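Local coordinates for protein cytosolic phospholipase A2 delta (Homo sapiens, PDB 5IZ5) that hydrolyses glycerophospholipids at the sn-2 position in a calcium-dependent way, with a preference for linoleic acid, and binds membranes through an N-terminal C2 domain when calcium is bound, at residues B[297-301]-B[456-462]; B[319-325]-B[807-811]; B[345-351]-B[789-794]; B[350-356]-B[380-385]. The protein carries 3 engineered substitutions. All blocks are in the same frame, centred on the assembly; numbering follows the deposited sequence.

Contact 1 of 4, residues B[297-301]-B[456-462]; sequences FLSRR and LERGQNP
With CG set anti to the backbone N (chi1 -175°) and a bend at chi2, Arg301 swings off helix 292-313 into the loop 456-462, while Arg300, its CG beside the backbone N and its chain bent at chi3, reaches Leu456 in the same loop. Helix and loop belong to the alpha/beta hydrolase part of the enzyme, the loop leading into strand 463-471. Residues Leu456 to Gly459 form a type I beta turn, and both arginines bind its carbonyls. Arg300 NH2 donates to Leu456 O at 2.8 Å from above the carbonyl plane; the turn's own Gly459 N reaches that oxygen from the opposite face. Gly459 has positive phi and its CA lies against the helix, where a beta carbon would collide with Arg300 C and Arg301 N. Phe297 turns its edge to Asn461 O, 3.3 Å from CZ, and its CE1 touches Leu456 CD2 at 3.7 Å. Pro462 N sits over the centre of the Arg301 guanidinium, whose NH2 also bonds Val358 O. A leucine in place of Arg301 would probably leave Gly459 O and Val358 O without this donor and open a gap against Pro462. Arg301 NH1 meets Gly459 O at 2.9 Å, almost straight at 170° and within the guanidinium plane.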
# COMPACT_ATOMS: atom_id res chain seq x y z
N PHE B 297 -19.67 -1.91 12.52
CA PHE B 297 -18.81 -2.03 13.69
C PHE B 297 -18.98 -0.82 14.61
O PHE B 297 -19.01 -0.97 15.83
CB PHE B 297 -17.34 -2.18 13.30
CG PHE B 297 -16.39 -1.91 14.44
CD1 PHE B 297 -16.11 -2.90 15.36
CD2 PHE B 297 -15.82 -0.66 14.60
CE1 PHE B 297 -15.26 -2.66 16.42
CE2 PHE B 297 -14.97 -0.41 15.66
CZ PHE B 297 -14.69 -1.41 16.57
N LEU B 298 -19.07 0.37 14.03
CA LEU B 298 -19.16 1.59 14.83
C LEU B 298 -20.40 1.59 15.71
O LEU B 298 -20.32 1.95 16.89
CB LEU B 298 -19.14 2.84 13.95
CG LEU B 298 -17.78 3.15 13.31
CD1 LEU B 298 -17.93 4.32 12.34
CD2 LEU B 298 -16.72 3.46 14.36
N SER B 299 -21.54 1.18 15.15
CA SER B 299 -22.78 1.06 15.92
C SER B 299 -22.60 0.09 17.08
O SER B 299 -22.98 0.38 18.21
CB SER B 299 -23.97 0.66 15.03
OG SER B 299 -23.89 -0.69 14.57
N ARG B 300 -21.98 -1.06 16.81
CA ARG B 300 -21.68 -2.03 17.86
C ARG B 300 -20.72 -1.47 18.91
O ARG B 300 -20.97 -1.57 20.11
CB ARG B 300 -21.12 -3.32 17.23
CG ARG B 300 -22.17 -4.12 16.48
CD ARG B 300 -21.70 -5.47 15.96
NE ARG B 300 -20.32 -5.53 15.46
CZ ARG B 300 -19.96 -5.46 14.17
NH1 ARG B 300 -20.86 -5.30 13.21
NH2 ARG B 300 -18.68 -5.54 13.84
N ARG B 301 -19.64 -0.84 18.46
CA ARG B 301 -18.60 -0.35 19.36
C ARG B 301 -19.10 0.80 20.24
O ARG B 301 -18.76 0.88 21.41
CB ARG B 301 -17.35 0.09 18.58
CG ARG B 301 -16.16 0.50 19.44
CD ARG B 301 -15.70 -0.62 20.35
NE ARG B 301 -14.55 -0.24 21.16
CZ ARG B 301 -14.00 -1.01 22.09
NH1 ARG B 301 -14.49 -2.22 22.36
NH2 ARG B 301 -12.95 -0.57 22.77
N LEU B 456 -14.04 -8.20 16.42
CA LEU B 456 -14.87 -7.02 16.27
C LEU B 456 -16.37 -7.34 16.15
O LEU B 456 -17.18 -6.42 15.98
CB LEU B 456 -14.43 -6.26 15.02
CG LEU B 456 -12.95 -5.94 14.88
CD1 LEU B 456 -12.68 -5.33 13.51
CD2 LEU B 456 -12.49 -5.00 15.99
N GLU B 457 -16.74 -8.61 16.23
CA GLU B 457 -18.12 -9.03 15.91
C GLU B 457 -19.16 -8.48 16.89
O GLU B 457 -20.28 -8.20 16.49
CB GLU B 457 -18.22 -10.55 15.73
CG GLU B 457 -17.83 -11.39 16.92
CD GLU B 457 -17.68 -12.86 16.56
OE1 GLU B 457 -18.20 -13.28 15.49
OE2 GLU B 457 -17.02 -13.59 17.32
N ARG B 458 -18.77 -8.28 18.15
CA ARG B 458 -19.65 -7.70 19.16
C ARG B 458 -19.23 -6.29 19.59
O ARG B 458 -19.70 -5.77 20.60
CB ARG B 458 -19.70 -8.63 20.38
CG ARG B 458 -20.54 -9.87 20.13
CD ARG B 458 -20.44 -10.85 21.27
NE ARG B 458 -19.08 -11.37 21.33
CZ ARG B 458 -18.16 -11.02 22.22
NH1 ARG B 458 -18.41 -10.15 23.19
NH2 ARG B 458 -16.96 -11.56 22.12
N GLY B 459 -18.36 -5.66 18.80
CA GLY B 459 -17.78 -4.36 19.14
C GLY B 459 -16.96 -4.43 20.42
O GLY B 459 -16.84 -3.43 21.12
N GLN B 460 -16.39 -5.60 20.70
CA GLN B 460 -15.73 -5.85 21.98
C GLN B 460 -14.26 -5.42 22.03
O GLN B 460 -13.61 -5.52 23.08
CB GLN B 460 -15.86 -7.33 22.37
CG GLN B 460 -14.96 -8.30 21.59
CD GLN B 460 -15.56 -8.78 20.28
OE1 GLN B 460 -16.40 -8.11 19.68
NE2 GLN B 460 -15.11 -9.94 19.83
N ASN B 461 -13.72 -4.98 20.90
CA ASN B 461 -12.38 -4.40 20.83
C ASN B 461 -12.42 -3.20 19.89
O ASN B 461 -13.36 -3.07 19.10
CB ASN B 461 -11.35 -5.42 20.33
CG ASN B 461 -11.17 -6.60 21.27
OD1 ASN B 461 -10.57 -6.48 22.34
ND2 ASN B 461 -11.65 -7.77 20.86
N PRO B 462 -11.40 -2.31 19.97
CA PRO B 462 -11.31 -1.24 18.97
C PRO B 462 -10.97 -1.79 17.57
O PRO B 462 -10.43 -2.89 17.46
CB PRO B 462 -10.17 -0.35 19.48
CG PRO B 462 -9.87 -0.82 20.87
CD PRO B 462 -10.30 -2.25 20.94
O HOH W 1 -12.70 -2.65 24.42

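Contact 2 of 4, residues B[319-325]-B[807-811]; sequences LQEDEVP and ALKHR
Arg811 NH1 donates to Val324 O at 3.0 Å, tilted 33° from the carbonyl plane, and this is the hydrogen bond that ties the two segments together. The same guanidinium lies flat beneath a second carbonyl: Asp322 O stands over its centre, 3.1 Å from CZ. That oxygen is badly placed for the N-H groups, so the approach is better read as a carbonyl resting on a cationic face, probably an electrostatic attraction. The bend at chi2 sets Arg811 CD 3.8 Å from Pro325 CA, and the one at chi3 turns the guanidinium under Asp322 O.

Beside this polar end runs an apolar strip. Leu808 CD1 is the shared point, touching Leu319 CD2 at 3.6 Å and Pro325 CD at 3.7 Å, and at the preceding residue Pro325 CB meets Ala807 CB at 3.9 Å. Glu323 crosses Leu808 at about a right angle, but its carboxylate is modelled too close to the helix end for its exact place to be trusted.

Behind the first shell, Glu323 N bonds Gln320 O at 2.9 Å, which probably helps hold the turn carrying the Asp322 carbonyl. Arg811 N is held by Ala807 O at 3.2 Å, in the last turn of the helix.

The loop joins helix 292-313 to strand 327-331, with Leu319 and Pro325 also packing on Leu309 of that helix and Val324 on Val305. The end of helix 797-810 also packs on the loop, and Asp671, just ahead of strand 672-676, touches Pro325, His810 and Arg811.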
# COMPACT_ATOMS: atom_id res chain seq x y z
N LEU B 319 -25.70 8.14 27.48
CA LEU B 319 -25.30 8.86 26.29
C LEU B 319 -26.10 8.47 25.07
O LEU B 319 -26.32 7.29 24.80
CB LEU B 319 -23.81 8.66 26.00
CG LEU B 319 -22.89 9.35 26.99
CD1 LEU B 319 -21.46 8.90 26.77
CD2 LEU B 319 -22.99 10.87 26.88
N GLN B 320 -26.55 9.49 24.35
CA GLN B 320 -27.10 9.37 23.04
C GLN B 320 -26.00 8.98 22.04
O GLN B 320 -24.83 9.34 22.21
CB GLN B 320 -27.79 10.71 22.65
CG GLN B 320 -27.00 12.04 22.79
CD GLN B 320 -26.56 12.44 24.21
OE1 GLN B 320 -26.36 11.59 25.08
NE2 GLN B 320 -26.38 13.74 24.44
N GLU B 321 -26.37 8.21 21.02
CA GLU B 321 -25.40 7.72 20.02
C GLU B 321 -24.57 8.84 19.41
O GLU B 321 -23.35 8.72 19.27
CB GLU B 321 -26.13 6.96 18.89
CG GLU B 321 -25.53 5.57 18.62
CD GLU B 321 -25.18 5.31 17.15
OE1 GLU B 321 -25.22 4.13 16.70
OE2 GLU B 321 -24.84 6.28 16.46
N ASP B 322 -25.25 9.92 19.04
CA ASP B 322 -24.63 11.12 18.48
C ASP B 322 -23.74 11.90 19.45
O ASP B 322 -23.01 12.79 19.02
CB ASP B 322 -25.71 12.08 17.96
CG ASP B 322 -26.70 12.48 19.04
OD1 ASP B 322 -27.80 11.89 19.09
OD2 ASP B 322 -26.36 13.36 19.87
N GLU B 323 -23.81 11.59 20.74
CA GLU B 323 -22.98 12.28 21.72
C GLU B 323 -21.71 11.50 22.05
O GLU B 323 -20.82 12.06 22.66
CB GLU B 323 -23.79 12.54 22.98
CG GLU B 323 -23.09 13.25 24.14
CD GLU B 323 -22.40 14.54 23.73
OE1 GLU B 323 -23.13 15.50 23.40
OE2 GLU B 323 -21.15 14.60 23.74
N VAL B 324 -21.61 10.24 21.63
CA VAL B 324 -20.47 9.40 21.98
C VAL B 324 -19.24 9.89 21.21
O VAL B 324 -19.22 9.85 19.98
CB VAL B 324 -20.71 7.90 21.67
CG1 VAL B 324 -19.51 7.06 22.09
CG2 VAL B 324 -21.96 7.41 22.38
N PRO B 325 -18.20 10.36 21.94
CA PRO B 325 -17.00 10.82 21.24
C PRO B 325 -16.20 9.66 20.65
O PRO B 325 -16.16 8.57 21.23
CB PRO B 325 -16.21 11.51 22.35
CG PRO B 325 -16.59 10.76 23.58
CD PRO B 325 -18.05 10.43 23.40
N ALA B 807 -14.12 16.27 25.02
CA ALA B 807 -14.54 15.59 23.80
C ALA B 807 -16.05 15.39 23.81
O ALA B 807 -16.72 15.57 22.79
CB ALA B 807 -13.83 14.24 23.67
N LEU B 808 -16.58 15.01 24.98
CA LEU B 808 -18.01 14.82 25.16
C LEU B 808 -18.78 16.12 24.91
O LEU B 808 -19.73 16.15 24.15
CB LEU B 808 -18.29 14.28 26.56
CG LEU B 808 -19.66 13.67 26.82
CD1 LEU B 808 -19.91 12.48 25.91
CD2 LEU B 808 -19.76 13.24 28.28
N LYS B 809 -18.33 17.21 25.53
CA LYS B 809 -18.98 18.52 25.37
C LYS B 809 -19.03 18.94 23.91
O LYS B 809 -20.07 19.36 23.41
CB LYS B 809 -18.25 19.59 26.18
CG LYS B 809 -18.48 19.44 27.68
CD LYS B 809 -17.62 20.39 28.50
CE LYS B 809 -17.28 19.79 29.86
NZ LYS B 809 -16.46 20.72 30.69
N HIS B 810 -17.89 18.81 23.23
CA HIS B 810 -17.77 19.14 21.81
C HIS B 810 -18.79 18.39 20.95
O HIS B 810 -19.28 18.95 19.97
CB HIS B 810 -16.34 18.89 21.34
CG HIS B 810 -16.18 18.85 19.85
ND1 HIS B 810 -15.72 17.74 19.17
CD2 HIS B 810 -16.43 19.79 18.92
CE1 HIS B 810 -15.69 18.01 17.88
NE2 HIS B 810 -16.11 19.24 17.69
N ARG B 811 -19.10 17.15 21.32
CA ARG B 811 -20.06 16.35 20.57
C ARG B 811 -21.51 16.57 21.01
O ARG B 811 -21.87 17.66 21.47
CB ARG B 811 -19.72 14.86 20.67
CG ARG B 811 -18.65 14.42 19.71
CD ARG B 811 -19.05 13.11 19.08
NE ARG B 811 -20.01 13.33 18.00
CZ ARG B 811 -20.52 12.37 17.25
NH1 ARG B 811 -20.19 11.10 17.45
NH2 ARG B 811 -21.39 12.68 16.29

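Contact 3 of 4, residues B[345-351]-B[789-794]; sequences HLLALQK and SDYNVQ
His345 ND1 donates to Ser789 O across the helix pair, weakly, at 3.3 Å and 131°, with the oxygen near the plane of the ring. That carbonyl also receives a weak bond from Val793 N in its own helix. The Ser789 hydroxyl bonds outside the pair, to Ser341 OG and Leu785 O. Asp790, its CG anti to the backbone N (chi1 179°), turns its carboxylate toward the neighbouring helix, where OD2 forms a long, weak salt bridge with Lys351 NZ at 3.4 Å; the extended lysine chain crosses the Asp790 side chain at about a right angle.

Helix 335-351 of the hydrolase domain, which follows directly on substrate-binding Gly334, about 12 Å from the His345 side chain, packs here on helix 779-794, their axes 7.5 Å apart and crossing at -42°. The small Ala348 probably allows the close approach: its CB lies, tighter than usual, 3.4 Å from Val793 CG1. Val793 CG2 comes obliquely to the imidazole, and His345 also stacks on Phe676. With an alanine at His345, Ser789 O is likely to lose its weak cross-helix donor, and Val793 CG2 and the Phe676 ring the imidazole they pack on. Gln794 crosses the lysine's aliphatic chain obliquely, NE2 3.2 Å from Lys351 CD.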
# COMPACT_ATOMS: atom_id res chain seq x y z
N HIS B 345 1.08 0.48 27.81
CA HIS B 345 0.06 1.50 27.61
C HIS B 345 -1.34 0.91 27.57
O HIS B 345 -2.29 1.49 28.11
CB HIS B 345 0.32 2.30 26.33
CG HIS B 345 1.53 3.18 26.40
ND1 HIS B 345 1.97 3.76 27.57
CD2 HIS B 345 2.37 3.61 25.43
CE1 HIS B 345 3.03 4.49 27.33
NE2 HIS B 345 3.30 4.43 26.03
N LEU B 346 -1.47 -0.24 26.92
CA LEU B 346 -2.76 -0.93 26.85
C LEU B 346 -3.18 -1.47 28.22
O LEU B 346 -4.35 -1.42 28.57
CB LEU B 346 -2.72 -2.05 25.81
CG LEU B 346 -2.57 -1.61 24.34
CD1 LEU B 346 -2.30 -2.82 23.47
CD2 LEU B 346 -3.79 -0.85 23.84
N LEU B 347 -2.22 -1.99 28.99
CA LEU B 347 -2.49 -2.47 30.35
C LEU B 347 -3.05 -1.35 31.23
O LEU B 347 -4.02 -1.55 31.95
CB LEU B 347 -1.23 -3.06 30.98
CG LEU B 347 -1.35 -3.64 32.40
CD1 LEU B 347 -2.28 -4.84 32.43
CD2 LEU B 347 0.02 -4.03 32.93
N ALA B 348 -2.43 -0.18 31.15
CA ALA B 348 -2.89 0.99 31.88
C ALA B 348 -4.33 1.32 31.52
O ALA B 348 -5.18 1.44 32.40
CB ALA B 348 -1.99 2.17 31.59
N LEU B 349 -4.61 1.47 30.23
CA LEU B 349 -5.95 1.83 29.78
C LEU B 349 -6.99 0.81 30.23
O LEU B 349 -8.12 1.17 30.55
CB LEU B 349 -6.00 2.02 28.26
CG LEU B 349 -5.22 3.21 27.69
CD1 LEU B 349 -5.17 3.13 26.17
CD2 LEU B 349 -5.81 4.54 28.13
N GLN B 350 -6.60 -0.46 30.26
CA GLN B 350 -7.49 -1.52 30.72
C GLN B 350 -7.80 -1.34 32.21
O GLN B 350 -8.97 -1.30 32.60
CB GLN B 350 -6.88 -2.91 30.48
CG GLN B 350 -7.86 -4.05 30.70
CD GLN B 350 -7.27 -5.41 30.39
OE1 GLN B 350 -6.20 -5.76 30.90
NE2 GLN B 350 -7.95 -6.19 29.57
N LYS B 351 -6.75 -1.22 33.02
CA LYS B 351 -6.90 -1.05 34.46
C LYS B 351 -7.74 0.18 34.81
O LYS B 351 -8.53 0.13 35.74
CB LYS B 351 -5.53 -0.94 35.12
CG LYS B 351 -4.78 -2.26 35.20
CD LYS B 351 -3.42 -2.05 35.82
CE LYS B 351 -2.65 -3.35 35.98
NZ LYS B 351 -1.26 -3.08 36.47
N SER B 789 5.74 2.43 31.18
CA SER B 789 4.69 2.80 30.23
C SER B 789 3.33 2.77 30.91
O SER B 789 2.54 3.70 30.77
CB SER B 789 4.70 1.85 29.03
OG SER B 789 5.97 1.81 28.41
N ASP B 790 3.07 1.69 31.63
CA ASP B 790 1.86 1.53 32.42
C ASP B 790 1.68 2.71 33.39
O ASP B 790 0.62 3.34 33.44
CB ASP B 790 1.93 0.21 33.19
CG ASP B 790 0.72 -0.04 34.06
OD1 ASP B 790 -0.35 0.56 33.83
OD2 ASP B 790 0.84 -0.87 34.99
N TYR B 791 2.74 3.00 34.13
CA TYR B 791 2.72 4.09 35.10
C TYR B 791 2.42 5.44 34.46
O TYR B 791 1.55 6.18 34.93
CB TYR B 791 4.06 4.15 35.84
CG TYR B 791 4.19 5.36 36.73
CD1 TYR B 791 3.81 5.30 38.07
CD2 TYR B 791 4.70 6.55 36.24
CE1 TYR B 791 3.94 6.41 38.89
CE2 TYR B 791 4.83 7.65 37.05
CZ TYR B 791 4.45 7.58 38.38
OH TYR B 791 4.58 8.68 39.19
N ASN B 792 3.13 5.76 33.38
CA ASN B 792 2.97 7.05 32.69
C ASN B 792 1.55 7.33 32.24
O ASN B 792 1.12 8.49 32.22
CB ASN B 792 3.89 7.14 31.47
CG ASN B 792 5.34 7.34 31.85
OD1 ASN B 792 5.69 7.38 33.03
ND2 ASN B 792 6.20 7.47 30.85
N VAL B 793 0.81 6.29 31.88
CA VAL B 793 -0.59 6.46 31.51
C VAL B 793 -1.47 6.56 32.76
O VAL B 793 -2.33 7.43 32.83
CB VAL B 793 -1.06 5.34 30.56
CG1 VAL B 793 -2.58 5.32 30.44
CG2 VAL B 793 -0.43 5.54 29.19
N GLN B 794 -1.24 5.68 33.73
CA GLN B 794 -2.03 5.72 34.98
C GLN B 794 -1.92 7.07 35.69
O GLN B 794 -2.93 7.65 36.07
CB GLN B 794 -1.64 4.58 35.92
CG GLN B 794 -2.37 3.29 35.60
CD GLN B 794 -1.93 2.13 36.48
OE1 GLN B 794 -1.00 2.25 37.27
NE2 GLN B 794 -2.60 1.00 36.33

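Contact 4 of 4, residues B[350-356]-B[380-385]; sequences QKLGLLD and WSQRDL
Gln350, on the last turn of helix 335-351, spends its whole amide on the backbone of loop 380-385. The helix closes with a Schellman motif at Gly353, whose positive phi turns the chain back so that Leu355 and Asp356 also face the loop.

NE2 of Gln350 gives one N-H to Arg383 O at 2.7 Å and another to Ser381 O at 3.0 Å, each from above the carbonyl plane but with the oxygens within its own amide plane. Leu385 N returns a bond to Gln350 OE1 at 3.2 Å, on a lone pair. Three bonds thus fix the amide's rotation, and Leu385 CD1 packs against it, 3.8 Å from Gln350 CD.

Among apolar contacts, Leu355 CD2 touches both Ser381 CB, at 3.7 Å, and Trp380 CZ3, meeting the indole obliquely.

At the carboxylate, Gln382 NE2, which also bonds Gln460 O, donates to Asp356 OD1 at 3.2 Å from the syn side, tilted out of the carboxylate plane, the amide and carboxylate planes 13° apart. Two waters complete the link, one joining Asp356 OD1 to Ser381 OG, itself hydrogen-bonded to Asn461 OD1, and the other donating to Asp356 OD1 at 2.7 Å and to Ser381 O at 2.8 Å.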
# COMPACT_ATOMS: atom_id res chain seq x y z
N GLN B 350 -6.60 -0.46 30.26
CA GLN B 350 -7.49 -1.52 30.72
C GLN B 350 -7.80 -1.34 32.21
O GLN B 350 -8.97 -1.30 32.60
CB GLN B 350 -6.88 -2.91 30.48
CG GLN B 350 -7.86 -4.05 30.70
CD GLN B 350 -7.27 -5.41 30.39
OE1 GLN B 350 -6.20 -5.76 30.90
NE2 GLN B 350 -7.95 -6.19 29.57
N LYS B 351 -6.75 -1.22 33.02
CA LYS B 351 -6.90 -1.05 34.46
C LYS B 351 -7.74 0.18 34.81
O LYS B 351 -8.53 0.13 35.74
CB LYS B 351 -5.53 -0.94 35.12
CG LYS B 351 -4.78 -2.26 35.20
CD LYS B 351 -3.42 -2.05 35.82
CE LYS B 351 -2.65 -3.35 35.98
NZ LYS B 351 -1.26 -3.08 36.47
N LEU B 352 -7.56 1.26 34.07
CA LEU B 352 -8.35 2.47 34.27
C LEU B 352 -9.77 2.37 33.72
O LEU B 352 -10.57 3.29 33.89
CB LEU B 352 -7.67 3.67 33.60
CG LEU B 352 -6.28 4.07 34.09
CD1 LEU B 352 -5.81 5.28 33.30
CD2 LEU B 352 -6.27 4.37 35.58
N GLY B 353 -10.10 1.26 33.05
CA GLY B 353 -11.40 1.08 32.43
C GLY B 353 -11.62 1.99 31.23
O GLY B 353 -12.75 2.23 30.84
N LEU B 354 -10.54 2.50 30.64
CA LEU B 354 -10.65 3.44 29.52
C LEU B 354 -10.41 2.80 28.15
O LEU B 354 -10.70 3.42 27.12
CB LEU B 354 -9.70 4.62 29.74
CG LEU B 354 -9.96 5.43 31.01
CD1 LEU B 354 -8.89 6.49 31.17
CD2 LEU B 354 -11.34 6.08 30.98
N LEU B 355 -9.91 1.57 28.13
CA LEU B 355 -9.73 0.84 26.87
C LEU B 355 -11.07 0.64 26.17
O LEU B 355 -11.15 0.75 24.94
CB LEU B 355 -9.03 -0.50 27.12
CG LEU B 355 -8.53 -1.30 25.91
CD1 LEU B 355 -7.68 -0.45 24.98
CD2 LEU B 355 -7.74 -2.51 26.38
N ASP B 356 -12.12 0.38 26.95
CA ASP B 356 -13.48 0.23 26.41
C ASP B 356 -14.06 1.52 25.83
O ASP B 356 -15.08 1.49 25.15
CB ASP B 356 -14.44 -0.32 27.47
CG ASP B 356 -14.16 -1.78 27.84
OD1 ASP B 356 -13.53 -2.50 27.05
OD2 ASP B 356 -14.59 -2.20 28.93
N TRP B 380 -9.43 -10.13 23.50
CA TRP B 380 -8.21 -9.66 24.17
C TRP B 380 -8.41 -8.49 25.14
O TRP B 380 -7.86 -8.53 26.23
CB TRP B 380 -7.09 -9.34 23.16
CG TRP B 380 -7.29 -8.11 22.32
CD1 TRP B 380 -7.82 -8.05 21.07
CD2 TRP B 380 -6.94 -6.77 22.66
NE1 TRP B 380 -7.83 -6.76 20.61
CE2 TRP B 380 -7.30 -5.95 21.57
CE3 TRP B 380 -6.37 -6.18 23.79
CZ2 TRP B 380 -7.10 -4.56 21.58
CZ3 TRP B 380 -6.17 -4.81 23.80
CH2 TRP B 380 -6.54 -4.01 22.70
N SER B 381 -9.19 -7.47 24.77
CA SER B 381 -9.37 -6.31 25.66
C SER B 381 -10.29 -6.62 26.84
O SER B 381 -10.31 -5.87 27.81
CB SER B 381 -9.88 -5.08 24.90
OG SER B 381 -11.26 -5.18 24.59
N GLN B 382 -11.04 -7.71 26.74
CA GLN B 382 -11.91 -8.17 27.83
C GLN B 382 -11.21 -9.17 28.74
O GLN B 382 -11.83 -9.67 29.69
CB GLN B 382 -13.17 -8.81 27.26
CG GLN B 382 -13.92 -7.94 26.27
CD GLN B 382 -14.24 -6.57 26.83
OE1 GLN B 382 -14.66 -6.45 27.98
NE2 GLN B 382 -14.04 -5.53 26.03
N ARG B 383 -9.95 -9.48 28.46
CA ARG B 383 -9.21 -10.43 29.27
C ARG B 383 -7.96 -9.78 29.82
O ARG B 383 -7.46 -8.80 29.26
CB ARG B 383 -8.86 -11.66 28.46
CG ARG B 383 -10.14 -12.35 27.98
CD ARG B 383 -10.16 -13.87 28.12
NE ARG B 383 -9.40 -14.57 27.08
CZ ARG B 383 -8.34 -15.35 27.28
NH1 ARG B 383 -7.83 -15.55 28.50
NH2 ARG B 383 -7.76 -15.94 26.24
N ASP B 384 -7.48 -10.33 30.92
CA ASP B 384 -6.33 -9.79 31.61
C ASP B 384 -5.17 -9.74 30.62
O ASP B 384 -4.78 -10.77 30.06
CB ASP B 384 -5.99 -10.65 32.83
CG ASP B 384 -4.91 -10.04 33.71
OD1 ASP B 384 -4.42 -10.76 34.60
OD2 ASP B 384 -4.53 -8.87 33.51
N LEU B 385 -4.63 -8.54 30.41
CA LEU B 385 -3.51 -8.35 29.50
C LEU B 385 -2.22 -8.99 30.00
O LEU B 385 -1.32 -9.23 29.21
CB LEU B 385 -3.29 -6.86 29.22
CG LEU B 385 -4.22 -6.28 28.15
CD1 LEU B 385 -4.27 -4.77 28.21
CD2 LEU B 385 -3.78 -6.74 26.76
O HOH W 2 -11.12 -3.20 27.93
O HOH W 1 -12.70 -2.65 24.42

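In the fold
Of the parts involved, helix 292-313 comes first, and contact 1 closes a long loop from it to the approach of strand 463-471. Next comes loop 319-325, joined by contact 2 to the end of the chain; these two cross, and Ser299 packs on Glu321 between them. Helix 335-351 then serves both contact 3, with helix 779-794, and contact 4, with 380-385, which share Gln350 and Lys351. Contact 4 nests inside the loops closed by each of the others, contact 3 inside that of contact 2, and contact 1 crosses contact 3. A water links contacts 1 and 4, while contacts 2 and 3 bring helices 797-810 and 779-794 onto the early part of the catalytic domain.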